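Local coordinates for elongation factor G (Thermus thermophilus, PDB 2DY1), which binds GTP with magnesium and probably acts as a GTPase in the elongation phase of protein synthesis, at residues Val454-Gln467 and Lys562-Pro574. Residues are numbered along the deposited sequence; the frame is centred on the assembly and turned at random.
Sequences VPYRETIKKVAEGQ and KVMAEAHPVLLEP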
# COMPACT_ATOMS: atom_id res chain seq x y z
N VAL A 454 -2.43 -15.42 -19.85
CA VAL A 454 -3.78 -15.64 -19.35
C VAL A 454 -3.97 -17.12 -19.05
O VAL A 454 -3.59 -17.98 -19.83
CB VAL A 454 -4.84 -15.20 -20.38
CG1 VAL A 454 -6.23 -15.58 -19.92
CG2 VAL A 454 -4.76 -13.69 -20.58
N PRO A 455 -4.56 -17.43 -17.89
CA PRO A 455 -4.79 -18.83 -17.53
C PRO A 455 -6.04 -19.41 -18.19
O PRO A 455 -7.08 -19.59 -17.55
CB PRO A 455 -4.89 -18.78 -16.01
CG PRO A 455 -5.54 -17.45 -15.78
CD PRO A 455 -4.81 -16.54 -16.74
N TYR A 456 -5.94 -19.67 -19.49
CA TYR A 456 -7.05 -20.25 -20.24
C TYR A 456 -7.32 -21.65 -19.69
O TYR A 456 -6.45 -22.27 -19.07
CB TYR A 456 -6.70 -20.35 -21.72
CG TYR A 456 -6.61 -19.03 -22.42
CD1 TYR A 456 -7.75 -18.28 -22.70
CD2 TYR A 456 -5.37 -18.50 -22.78
CE1 TYR A 456 -7.66 -17.02 -23.32
CE2 TYR A 456 -5.27 -17.25 -23.39
CZ TYR A 456 -6.42 -16.52 -23.65
OH TYR A 456 -6.31 -15.28 -24.24
N ARG A 457 -8.52 -22.14 -19.92
CA ARG A 457 -8.87 -23.47 -19.47
C ARG A 457 -9.70 -24.12 -20.56
O ARG A 457 -9.90 -23.53 -21.62
CB ARG A 457 -9.62 -23.41 -18.15
CG ARG A 457 -8.70 -22.92 -17.04
CD ARG A 457 -9.23 -23.18 -15.66
NE ARG A 457 -8.29 -22.66 -14.67
CZ ARG A 457 -8.63 -22.35 -13.43
NH1 ARG A 457 -9.89 -22.53 -13.05
NH2 ARG A 457 -7.74 -21.82 -12.60
N GLU A 458 -10.15 -25.34 -20.30
CA GLU A 458 -10.95 -26.05 -21.29
C GLU A 458 -12.08 -26.78 -20.60
O GLU A 458 -12.06 -26.98 -19.40
CB GLU A 458 -10.08 -27.08 -22.02
CG GLU A 458 -8.94 -26.49 -22.82
CD GLU A 458 -8.05 -27.55 -23.43
OE1 GLU A 458 -8.55 -28.66 -23.72
OE2 GLU A 458 -6.85 -27.27 -23.65
N THR A 459 -13.09 -27.17 -21.39
CA THR A 459 -14.20 -27.93 -20.86
C THR A 459 -14.83 -28.71 -22.00
O THR A 459 -14.30 -28.70 -23.13
CB THR A 459 -15.26 -27.04 -20.16
OG1 THR A 459 -16.15 -27.87 -19.40
CG2 THR A 459 -16.07 -26.24 -21.18
N ILE A 460 -15.92 -29.42 -21.73
CA ILE A 460 -16.57 -30.21 -22.76
C ILE A 460 -18.02 -29.81 -22.98
O ILE A 460 -18.68 -29.32 -22.06
CB ILE A 460 -16.52 -31.72 -22.41
CG1 ILE A 460 -17.03 -31.95 -20.99
CG2 ILE A 460 -15.09 -32.23 -22.54
CD1 ILE A 460 -17.13 -33.45 -20.61
N LYS A 461 -18.53 -30.03 -24.19
CA LYS A 461 -19.90 -29.67 -24.53
C LYS A 461 -20.87 -30.84 -24.68
O LYS A 461 -22.09 -30.64 -24.68
CB LYS A 461 -19.91 -28.82 -25.80
CG LYS A 461 -19.47 -27.37 -25.59
CD LYS A 461 -19.71 -26.55 -26.86
CE LYS A 461 -19.53 -25.06 -26.62
NZ LYS A 461 -19.79 -24.26 -27.86
N LYS A 462 -20.35 -32.05 -24.82
CA LYS A 462 -21.22 -33.21 -24.95
C LYS A 462 -20.72 -34.42 -24.19
O LYS A 462 -19.53 -34.53 -23.87
CB LYS A 462 -21.43 -33.56 -26.43
CG LYS A 462 -20.22 -34.13 -27.14
CD LYS A 462 -20.57 -34.47 -28.60
CE LYS A 462 -19.38 -35.06 -29.35
NZ LYS A 462 -19.72 -35.46 -30.74
N VAL A 463 -21.64 -35.32 -23.88
CA VAL A 463 -21.32 -36.53 -23.15
C VAL A 463 -20.56 -37.49 -24.04
O VAL A 463 -20.80 -37.56 -25.25
CB VAL A 463 -22.59 -37.24 -22.65
CG1 VAL A 463 -22.22 -38.52 -21.92
CG2 VAL A 463 -23.37 -36.31 -21.72
N ALA A 464 -19.64 -38.24 -23.44
CA ALA A 464 -18.87 -39.24 -24.16
C ALA A 464 -18.36 -40.27 -23.17
O ALA A 464 -18.26 -40.00 -21.97
CB ALA A 464 -17.71 -38.58 -24.91
N GLU A 465 -18.04 -41.46 -23.66
CA GLU A 465 -17.53 -42.49 -22.78
C GLU A 465 -16.63 -43.44 -23.55
O GLU A 465 -16.71 -43.55 -24.77
CB GLU A 465 -18.67 -43.25 -22.10
CG GLU A 465 -19.48 -44.14 -23.03
CD GLU A 465 -20.65 -44.81 -22.33
OE1 GLU A 465 -21.11 -45.85 -22.85
OE2 GLU A 465 -21.11 -44.30 -21.27
N GLY A 466 -15.76 -44.10 -22.82
CA GLY A 466 -14.83 -44.99 -23.45
C GLY A 466 -13.90 -45.65 -22.48
O GLY A 466 -13.97 -45.46 -21.26
N GLN A 467 -12.96 -46.40 -23.04
CA GLN A 467 -12.05 -47.17 -22.24
C GLN A 467 -10.61 -46.73 -22.23
O GLN A 467 -10.07 -46.26 -23.23
CB GLN A 467 -12.11 -48.63 -22.71
CG GLN A 467 -11.21 -49.58 -21.96
CD GLN A 467 -11.21 -50.97 -22.59
OE1 GLN A 467 -11.23 -51.11 -23.81
NE2 GLN A 467 -11.19 -52.01 -21.75
N LYS A 562 -8.75 -39.98 -24.15
CA LYS A 562 -9.57 -40.50 -25.23
C LYS A 562 -10.99 -39.95 -25.19
O LYS A 562 -11.51 -39.46 -26.19
CB LYS A 562 -9.63 -42.03 -25.14
CG LYS A 562 -10.57 -42.68 -26.15
CD LYS A 562 -10.73 -44.18 -25.91
CE LYS A 562 -9.38 -44.90 -25.87
NZ LYS A 562 -9.52 -46.39 -25.73
N VAL A 563 -11.61 -40.01 -24.01
CA VAL A 563 -12.98 -39.55 -23.89
C VAL A 563 -13.17 -38.04 -24.08
O VAL A 563 -14.13 -37.62 -24.73
CB VAL A 563 -13.59 -40.00 -22.54
CG1 VAL A 563 -15.05 -39.61 -22.46
CG2 VAL A 563 -13.45 -41.52 -22.41
N MET A 564 -12.29 -37.23 -23.51
CA MET A 564 -12.45 -35.79 -23.66
C MET A 564 -12.46 -35.37 -25.13
O MET A 564 -13.19 -34.45 -25.52
CB MET A 564 -11.34 -35.03 -22.93
CG MET A 564 -11.46 -33.53 -23.13
SD MET A 564 -10.14 -32.60 -22.35
CE MET A 564 -10.61 -30.91 -22.90
N ALA A 565 -11.68 -36.06 -25.95
CA ALA A 565 -11.61 -35.74 -27.38
C ALA A 565 -12.92 -36.01 -28.11
O ALA A 565 -13.20 -35.41 -29.16
CB ALA A 565 -10.49 -36.52 -28.02
N GLU A 566 -13.74 -36.90 -27.56
CA GLU A 566 -15.03 -37.23 -28.17
C GLU A 566 -16.12 -36.40 -27.53
O GLU A 566 -17.29 -36.49 -27.92
CB GLU A 566 -15.35 -38.71 -27.96
CG GLU A 566 -14.18 -39.66 -28.19
CD GLU A 566 -14.51 -41.10 -27.82
OE1 GLU A 566 -13.60 -41.96 -27.94
OE2 GLU A 566 -15.66 -41.38 -27.42
N ALA A 567 -15.75 -35.58 -26.55
CA ALA A 567 -16.74 -34.79 -25.82
C ALA A 567 -16.88 -33.33 -26.25
O ALA A 567 -17.38 -32.50 -25.49
CB ALA A 567 -16.44 -34.87 -24.33
N HIS A 568 -16.48 -33.03 -27.48
CA HIS A 568 -16.57 -31.67 -28.03
C HIS A 568 -15.98 -30.62 -27.08
O HIS A 568 -16.70 -29.80 -26.50
CB HIS A 568 -18.01 -31.32 -28.37
CG HIS A 568 -18.13 -30.13 -29.27
ND1 HIS A 568 -18.20 -28.84 -28.79
CD2 HIS A 568 -18.13 -30.03 -30.62
CE1 HIS A 568 -18.24 -28.00 -29.81
NE2 HIS A 568 -18.19 -28.70 -30.93
N PRO A 569 -14.66 -30.64 -26.93
CA PRO A 569 -13.93 -29.71 -26.07
C PRO A 569 -13.97 -28.28 -26.61
O PRO A 569 -14.00 -28.07 -27.83
CB PRO A 569 -12.52 -30.30 -26.05
CG PRO A 569 -12.42 -31.01 -27.35
CD PRO A 569 -13.76 -31.67 -27.48
N VAL A 570 -13.99 -27.31 -25.70
CA VAL A 570 -14.01 -25.90 -26.08
C VAL A 570 -13.11 -25.09 -25.15
O VAL A 570 -12.90 -25.46 -23.99
CB VAL A 570 -15.44 -25.31 -26.01
CG1 VAL A 570 -16.35 -26.07 -26.96
CG2 VAL A 570 -15.97 -25.36 -24.59
N LEU A 571 -12.60 -23.97 -25.67
CA LEU A 571 -11.71 -23.09 -24.93
C LEU A 571 -12.46 -22.10 -24.04
O LEU A 571 -13.47 -21.53 -24.44
CB LEU A 571 -10.82 -22.31 -25.90
CG LEU A 571 -9.64 -21.55 -25.29
CD1 LEU A 571 -8.59 -22.54 -24.80
CD2 LEU A 571 -9.04 -20.62 -26.34
N LEU A 572 -11.95 -21.91 -22.82
CA LEU A 572 -12.56 -20.99 -21.86
C LEU A 572 -11.53 -19.93 -21.48
O LEU A 572 -10.33 -20.19 -21.51
CB LEU A 572 -12.98 -21.74 -20.59
CG LEU A 572 -13.98 -22.89 -20.72
CD1 LEU A 572 -14.19 -23.50 -19.34
CD2 LEU A 572 -15.31 -22.38 -21.27
N GLU A 573 -12.00 -18.74 -21.13
CA GLU A 573 -11.10 -17.67 -20.72
C GLU A 573 -11.66 -17.03 -19.47
O GLU A 573 -12.87 -17.05 -19.24
CB GLU A 573 -10.94 -16.63 -21.83
CG GLU A 573 -12.16 -15.77 -22.08
CD GLU A 573 -11.93 -14.76 -23.19
OE1 GLU A 573 -10.87 -14.10 -23.17
OE2 GLU A 573 -12.80 -14.61 -24.07
N PRO A 574 -10.79 -16.44 -18.63
CA PRO A 574 -11.36 -15.83 -17.44
C PRO A 574 -12.00 -14.47 -17.72
O PRO A 574 -11.48 -13.67 -18.49
CB PRO A 574 -10.16 -15.73 -16.49
CG PRO A 574 -9.00 -15.66 -17.40
CD PRO A 574 -9.33 -16.59 -18.53
O HOH W 1 -8.81 -14.06 -24.98
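Backbone pairing defines the first half of the contact: Arg-457 with Leu-572 and Thr-459 with Val-570 are hydrogen-bonded antiparallel pairs, the straightest bond running from Arg-457 N to Leu-572 O at 170°. Past the strand the pattern gives way to a bifurcated one. Lys-461 N gives to both Ala-567 O and His-568 O, each 3.0 Å away and bent at the hydrogen, while Ala-567 O also accepts from Lys-462 N, so two amides grip one carbonyl. Farther along, Lys-562 folds at its third torsion (-54°) and NZ donates a 2.6 Å hydrogen bond to Gln-467 O.

Apolar packing differs on the two faces. Beside Arg-457, Thr-459 lays CG2 against Val-570 CG2 at 3.5 Å and against the Leu-572 methyls, its OG1 turning to Met-531 O. The aliphatic chain of Lys-461 presses tightly on Val-570 CG1 and passes the His-568 ring edge, CD 3.4 Å from ND1, a buried nitrogen without a polar partner. Opposite, Ile-460 CG2 presses on Ala-567 CB (3.5 Å, tight). Met-564 CE merely touches Glu-458 OE1; backbone N-H groups hold that carboxylate, Leu-525 at OE1, Ala-526 and Phe-528 at OE2.

Separately, helix 549-566 packs on strand 464-474: Val-563 CG1 meets Ala-464, CG2 the Gly-466 backbone.

The Tyr-456 ring has its CD1 edge 3.4 Å from Leu-572 O, with Val-454 CG1 over one face; a water links OH to Glu-573 OE1, whose OE2 salt-bridges Arg-598. A serine in place of Tyr-456 would probably leave that water without its phenolic partner and the Val-454 methyl without a ring beneath it.

Strands 457-460 and 569-574, axes 4.6 Å apart at 145°, thus add a domain IV strand to the sheet of the ferredoxin-like (beta-alpha-beta-beta-alpha-beta) C-terminal domain, alongside its first strand, 569-583.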